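Local atomic coordinates of peptide ABC transporter permease (PDB entry 6EXS), a protein that probably carries peptides, including a thioalcohol-conjugated precursor of human axillary malodour, across the membrane as a POT-family transporter of the major facilitator superfamily. Residues K56-A59 / M60-S64; L247-D250 / L251-N254. One frame throughout, in Å; residues are numbered along the deposited sequence.

Contact 1 (56-64) is the start of helix 56-72. Contact 2 (247-254) is the end of a loop and the opening of helix 249-273. They come in that order along the chain, with five long helices between them, from 74-106 to 217-243. Yet their centres are about 11 Å apart, on the same side of the molecule. They meet directly. The ring of Phe249 packs on Ser61 and Ile62, with CE2 of Phe249 3.6 Å from OG of Ser61. The two helix starts therefore pack side by side in the major facilitator fold. The side chain of Met63 in contact 1 is about 8 Å from the bound conjugated peptide.

Contact 1: residues K56-A59 / M60-S64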
ATOM      1  N   LYS A  56      -8.069 -18.225  11.301  1.00 46.69           N
ATOM      2  CA  LYS A  56      -8.146 -16.768  11.454  1.00 45.01           C
ATOM      3  C   LYS A  56      -6.762 -16.089  11.426  1.00 48.76           C
ATOM      4  O   LYS A  56      -6.591 -15.156  10.660  1.00 48.35           O
ATOM      5  CB  LYS A  56      -8.944 -16.392  12.716  1.00 46.83           C
ATOM      6  CG  LYS A  56      -9.678 -15.065  12.604  1.00 58.06           C
ATOM      7  CD  LYS A  56     -10.596 -14.815  13.792  1.00 65.11           C
ATOM      8  CE  LYS A  56      -9.891 -14.103  14.926  1.00 77.60           C
ATOM      9  NZ  LYS A  56     -10.684 -14.159  16.182  1.00 88.84           N
ATOM     10  N   THR A  57      -5.779 -16.594  12.201  1.00 46.48           N
ATOM     11  CA  THR A  57      -4.415 -16.068  12.282  1.00 46.69           C
ATOM     12  C   THR A  57      -3.720 -16.162  10.923  1.00 52.22           C
ATOM     13  O   THR A  57      -3.123 -15.167  10.481  1.00 51.67           O
ATOM     14  CB  THR A  57      -3.648 -16.723  13.446  1.00 54.17           C
ATOM     15  OG1 THR A  57      -4.187 -16.214  14.666  1.00 56.06           O
ATOM     16  CG2 THR A  57      -2.147 -16.448  13.413  1.00 51.58           C
ATOM     17  N   THR A  58      -3.843 -17.334  10.243  1.00 48.73           N
ATOM     18  CA  THR A  58      -3.269 -17.552   8.906  1.00 47.23           C
ATOM     19  C   THR A  58      -3.872 -16.580   7.887  1.00 47.73           C
ATOM     20  O   THR A  58      -3.123 -16.019   7.094  1.00 47.69           O
ATOM     21  CB  THR A  58      -3.362 -19.020   8.495  1.00 51.83           C
ATOM     22  OG1 THR A  58      -2.784 -19.802   9.533  1.00 54.77           O
ATOM     23  CG2 THR A  58      -2.640 -19.313   7.187  1.00 47.75           C
ATOM     24  N   ALA A  59      -5.203 -16.349   7.942  1.00 41.26           N
ATOM     25  CA  ALA A  59      -5.924 -15.413   7.067  1.00 39.03           C
ATOM     26  C   ALA A  59      -5.411 -13.968   7.268  1.00 42.39           C
ATOM     27  O   ALA A  59      -5.310 -13.208   6.303  1.00 40.26           O
ATOM     28  CB  ALA A  59      -7.422 -15.483   7.355  1.00 39.24           C
ATOM     29  N   MET A  60      -5.091 -13.610   8.534  1.00 40.20           N
ATOM     30  CA  MET A  60      -4.562 -12.317   8.963  1.00 39.48           C
ATOM     31  C   MET A  60      -3.139 -12.137   8.426  1.00 40.82           C
ATOM     32  O   MET A  60      -2.831 -11.102   7.847  1.00 38.74           O
ATOM     33  CB  MET A  60      -4.583 -12.213  10.503  1.00 43.04           C
ATOM     34  CG  MET A  60      -5.980 -12.047  11.105  1.00 46.92           C
ATOM     35  SD  MET A  60      -5.969 -11.336  12.779  1.00 51.95           S
ATOM     36  CE  MET A  60      -5.455 -12.713  13.735  1.00 50.15           C
ATOM     37  N   SER A  61      -2.291 -13.163   8.589  1.00 38.70           N
ATOM     38  CA  SER A  61      -0.911 -13.211   8.088  1.00 39.18           C
ATOM     39  C   SER A  61      -0.857 -13.017   6.556  1.00 43.65           C
ATOM     40  O   SER A  61      -0.089 -12.165   6.093  1.00 43.96           O
ATOM     41  CB  SER A  61      -0.238 -14.522   8.492  1.00 42.87           C
ATOM     42  OG  SER A  61       1.083 -14.564   7.982  1.00 52.12           O
ATOM     43  N   ILE A  62      -1.710 -13.767   5.785  1.00 38.77           N
ATOM     44  CA  ILE A  62      -1.835 -13.679   4.317  1.00 37.48           C
ATOM     45  C   ILE A  62      -2.082 -12.221   3.852  1.00 41.87           C
ATOM     46  O   ILE A  62      -1.386 -11.752   2.955  1.00 41.51           O
ATOM     47  CB  ILE A  62      -2.891 -14.686   3.762  1.00 39.89           C
ATOM     48  CG1 ILE A  62      -2.391 -16.151   3.909  1.00 40.81           C
ATOM     49  CG2 ILE A  62      -3.266 -14.368   2.296  1.00 39.02           C
ATOM     50  CD1 ILE A  62      -3.464 -17.264   3.926  1.00 40.80           C
ATOM     51  N   MET A  63      -3.041 -11.508   4.490  1.00 38.04           N
ATOM     52  CA  MET A  63      -3.383 -10.106   4.192  1.00 36.97           C
ATOM     53  C   MET A  63      -2.155  -9.165   4.203  1.00 41.66           C
ATOM     54  O   MET A  63      -1.966  -8.384   3.261  1.00 40.65           O
ATOM     55  CB  MET A  63      -4.475  -9.586   5.149  1.00 38.71           C
ATOM     56  CG  MET A  63      -5.843 -10.186   4.890  1.00 42.43           C
ATOM     57  SD  MET A  63      -6.582  -9.757   3.286  1.00 46.07           S
ATOM     58  CE  MET A  63      -7.223  -8.131   3.650  1.00 41.76           C
ATOM     59  N   SER A  64      -1.300  -9.297   5.245  1.00 38.28           N
ATOM     60  CA  SER A  64      -0.096  -8.498   5.445  1.00 36.97           C
ATOM     61  C   SER A  64       1.025  -8.866   4.483  1.00 40.19           C
ATOM     62  O   SER A  64       1.623  -7.977   3.889  1.00 38.45           O
ATOM     63  CB  SER A  64       0.369  -8.602   6.890  1.00 39.29           C
ATOM     64  OG  SER A  64      -0.527  -7.892   7.723  1.00 45.03           O
TER
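Lys56 meets Met60 one turn on, at the start of helix 56-72. The Lys56 carbonyl O accepts the N-H of Met60 at 3.0 Å, with an N-H...O angle of 146°. CG of Met60 also lies 3.2 Å from the same O. The lysine side chain itself leads away, and its NZ forms a salt bridge with Glu315.

Thr57 follows. Its O takes the N-H of Ser61 in a straighter bond. The Met60 side chain runs back along the helix and bends at its last torsion (chi3 -76°). This sets the CE methyl beside Thr57, 3.8 Å from both CA and OG1. Ile455, on helix 455-458, also touches Met60. The Ser61 hydroxyl donates a hydrogen bond to the carbonyl O of Gly449.

Thr58 pairs with Ile62. Its O accepts the N-H of Ile62 at 3.0 Å, and CD1 of Ile62 folds back to 3.4 Å from that O. CG2 of Thr58 is anti to its own backbone N, which turns the methyl to Ile62 CD1 at 3.9 Å. This leaves OG1 beside the backbone N (chi1 -53°), where it hydrogen-bonds to Asp55.

Ala59 closes the walk. Its O receives the N-H of Met63 in a weak bond of 3.4 Å. CG of Met63 passes close to that O, but the bent chain then leads off to helix 16-44.

Backbone bonds therefore carry the polar part of these first two turns, while methionine CG atoms and the end of Ile62 lie against the carbonyl oxygens. Thr58 OG1 ties the helix start to Asp55. Lys56 NZ and Ser61 OG link it outward, to Glu315 and Gly449.

Contact 2: residues L247-D250 / L251-N254; sequences LSFD and LISN. Unlike the reference sequence in segment 247-250: Asp250 (reference Asn). With OLC ((2R)-2,3-dihydroxypropyl (9Z)-octadec-9-enoate), chain N.
Phe249 and Ile252 pack tightly at this helix start. CB of Ile252 sits over one face of the phenyl ring, offset toward the rim, in a CH-pi contact 4.2 Å from the centroid. The two side chains cross at about a right angle. CG of Phe249 is anti to the backbone N (chi1 -162°), which swings the ring back over the first turn. C2 of the monoolein lipid lies at the ring edge, and CB of Ser253 approaches obliquely. The Phe249 O accepts the N-H of Ser253 at 2.8 Å and 173°. Val65 of helix 56-72 touches both Phe249 and Ile252.

A second apolar patch joins Leu247 to Leu251, CD1 to CD2 at 3.7 Å, and both touch Leu238 of helix 217-243. The Ser248 O takes the N-H of Leu251 from well above the carbonyl plane, at 3.3 Å.

Asp250 and Asn254 make the solvent side, where both are exposed. The Asp250 O accepts the N-H of Asn254 at 2.9 Å. OD1 of Asp250 forms a salt bridge with Lys453.

The turn is thus amphipathic: its apolar side chains meet helices 56-72 and 217-243 and the lipid, while its polar edge carries a charge paired with Lys453.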
ATOM      1  N   LEU A 247       4.767 -27.834   3.059  1.00 80.30           N
ATOM      2  CA  LEU A 247       4.468 -26.515   2.505  1.00 76.97           C
ATOM      3  C   LEU A 247       3.327 -25.827   3.256  1.00 77.57           C
ATOM      4  O   LEU A 247       2.155 -26.184   3.104  1.00 77.38           O
ATOM      5  CB  LEU A 247       4.222 -26.569   0.976  1.00 76.26           C
ATOM      6  CG  LEU A 247       3.870 -25.249   0.256  1.00 78.52           C
ATOM      7  CD1 LEU A 247       5.054 -24.303   0.191  1.00 78.10           C
ATOM      8  CD2 LEU A 247       3.361 -25.512  -1.136  1.00 79.79           C
ATOM      9  N   SER A 248       3.701 -24.834   4.074  1.00 70.49           N
ATOM     10  CA  SER A 248       2.808 -24.020   4.892  1.00 67.44           C
ATOM     11  C   SER A 248       3.011 -22.552   4.534  1.00 65.85           C
ATOM     12  O   SER A 248       3.998 -22.218   3.867  1.00 64.54           O
ATOM     13  CB  SER A 248       3.123 -24.235   6.370  1.00 71.66           C
ATOM     14  OG  SER A 248       4.464 -23.887   6.685  1.00 79.75           O
ATOM     15  N   PHE A 249       2.101 -21.667   5.007  1.00 59.09           N
ATOM     16  CA  PHE A 249       2.228 -20.228   4.766  1.00 56.17           C
ATOM     17  C   PHE A 249       3.440 -19.616   5.490  1.00 58.49           C
ATOM     18  O   PHE A 249       3.958 -18.601   5.034  1.00 56.66           O
ATOM     19  CB  PHE A 249       0.926 -19.453   5.062  1.00 56.14           C
ATOM     20  CG  PHE A 249       0.951 -18.090   4.414  1.00 55.56           C
ATOM     21  CD1 PHE A 249       0.845 -17.957   3.032  1.00 57.23           C
ATOM     22  CD2 PHE A 249       1.171 -16.947   5.173  1.00 56.65           C
ATOM     23  CE1 PHE A 249       0.936 -16.707   2.427  1.00 56.55           C
ATOM     24  CE2 PHE A 249       1.256 -15.693   4.564  1.00 57.85           C
ATOM     25  CZ  PHE A 249       1.130 -15.583   3.198  1.00 55.19           C
ATOM     26  N   ASP A 250       3.922 -20.267   6.575  1.00 56.31           N
ATOM     27  CA  ASP A 250       5.108 -19.866   7.338  1.00 56.86           C
ATOM     28  C   ASP A 250       6.340 -19.792   6.433  1.00 61.31           C
ATOM     29  O   ASP A 250       7.187 -18.936   6.669  1.00 61.40           O
ATOM     30  CB  ASP A 250       5.371 -20.818   8.515  1.00 60.38           C
ATOM     31  CG  ASP A 250       4.370 -20.749   9.653  1.00 72.19           C
ATOM     32  OD1 ASP A 250       3.612 -19.756   9.721  1.00 73.10           O
ATOM     33  OD2 ASP A 250       4.372 -21.671  10.499  1.00 77.94           O
ATOM     34  N   LEU A 251       6.418 -20.652   5.377  1.00 56.90           N
ATOM     35  CA  LEU A 251       7.507 -20.622   4.396  1.00 56.06           C
ATOM     36  C   LEU A 251       7.514 -19.248   3.721  1.00 56.66           C
ATOM     37  O   LEU A 251       8.580 -18.642   3.599  1.00 57.37           O
ATOM     38  CB  LEU A 251       7.357 -21.738   3.339  1.00 56.55           C
ATOM     39  CG  LEU A 251       8.489 -21.826   2.290  1.00 61.90           C
ATOM     40  CD1 LEU A 251       9.476 -22.932   2.622  1.00 63.76           C
ATOM     41  CD2 LEU A 251       7.929 -22.021   0.889  1.00 64.22           C
ATOM     42  N   ILE A 252       6.320 -18.749   3.329  1.00 49.04           N
ATOM     43  CA  ILE A 252       6.136 -17.452   2.678  1.00 46.14           C
ATOM     44  C   ILE A 252       6.351 -16.321   3.686  1.00 49.14           C
ATOM     45  O   ILE A 252       7.186 -15.460   3.440  1.00 49.25           O
ATOM     46  CB  ILE A 252       4.759 -17.329   1.942  1.00 47.48           C
ATOM     47  CG1 ILE A 252       4.337 -18.643   1.209  1.00 47.81           C
ATOM     48  CG2 ILE A 252       4.714 -16.108   1.002  1.00 46.56           C
ATOM     49  CD1 ILE A 252       5.230 -19.156   0.027  1.00 51.86           C
ATOM     50  N   SER A 253       5.619 -16.334   4.818  1.00 45.48           N
ATOM     51  CA  SER A 253       5.671 -15.296   5.852  1.00 44.98           C
ATOM     52  C   SER A 253       7.073 -15.081   6.438  1.00 49.68           C
ATOM     53  O   SER A 253       7.434 -13.930   6.690  1.00 49.32           O
ATOM     54  CB  SER A 253       4.634 -15.539   6.948  1.00 47.70           C
ATOM     55  OG  SER A 253       5.047 -16.521   7.883  1.00 57.21           O
ATOM     56  N   ASN A 254       7.868 -16.156   6.611  1.00 47.44           N
ATOM     57  CA  ASN A 254       9.249 -16.045   7.110  1.00 48.40           C
ATOM     58  C   ASN A 254      10.181 -15.453   6.054  1.00 53.06           C
ATOM     59  O   ASN A 254      11.011 -14.610   6.392  1.00 53.49           O
ATOM     60  CB  ASN A 254       9.781 -17.379   7.611  1.00 49.33           C
ATOM     61  CG  ASN A 254       9.092 -17.888   8.851  1.00 69.53           C
ATOM     62  OD1 ASN A 254       8.631 -17.122   9.706  1.00 60.28           O
ATOM     63  ND2 ASN A 254       9.021 -19.203   8.975  1.00 62.82           N
TER
HETATM   64  C24 OLC N 513      -3.217 -22.244   3.615  1.00 70.18           C
HETATM   65  C5  OLC N 513       2.463 -20.984  -3.030  1.00 75.62           C
HETATM   66  C4  OLC N 513       2.082 -20.651  -1.595  1.00 75.03           C
HETATM   67  C3  OLC N 513       1.445 -21.813  -0.851  1.00 75.13           C
HETATM   68  C2  OLC N 513       1.059 -21.484   0.587  1.00 74.83           C
HETATM   69  C21 OLC N 513      -0.911 -23.186   3.227  1.00 72.42           C
HETATM   70  C1  OLC N 513       0.399 -22.629   1.304  1.00 75.04           C
HETATM   71  C22 OLC N 513      -2.397 -23.348   2.989  1.00 71.62           C
HETATM   72  O19 OLC N 513       0.549 -23.791   1.021  1.00 76.87           O
HETATM   73  O25 OLC N 513      -3.345 -22.446   5.014  1.00 70.82           O
HETATM   74  O23 OLC N 513      -2.684 -23.445   1.593  1.00 72.43           O
HETATM   75  O20 OLC N 513      -0.384 -22.198   2.307  1.00 72.75           O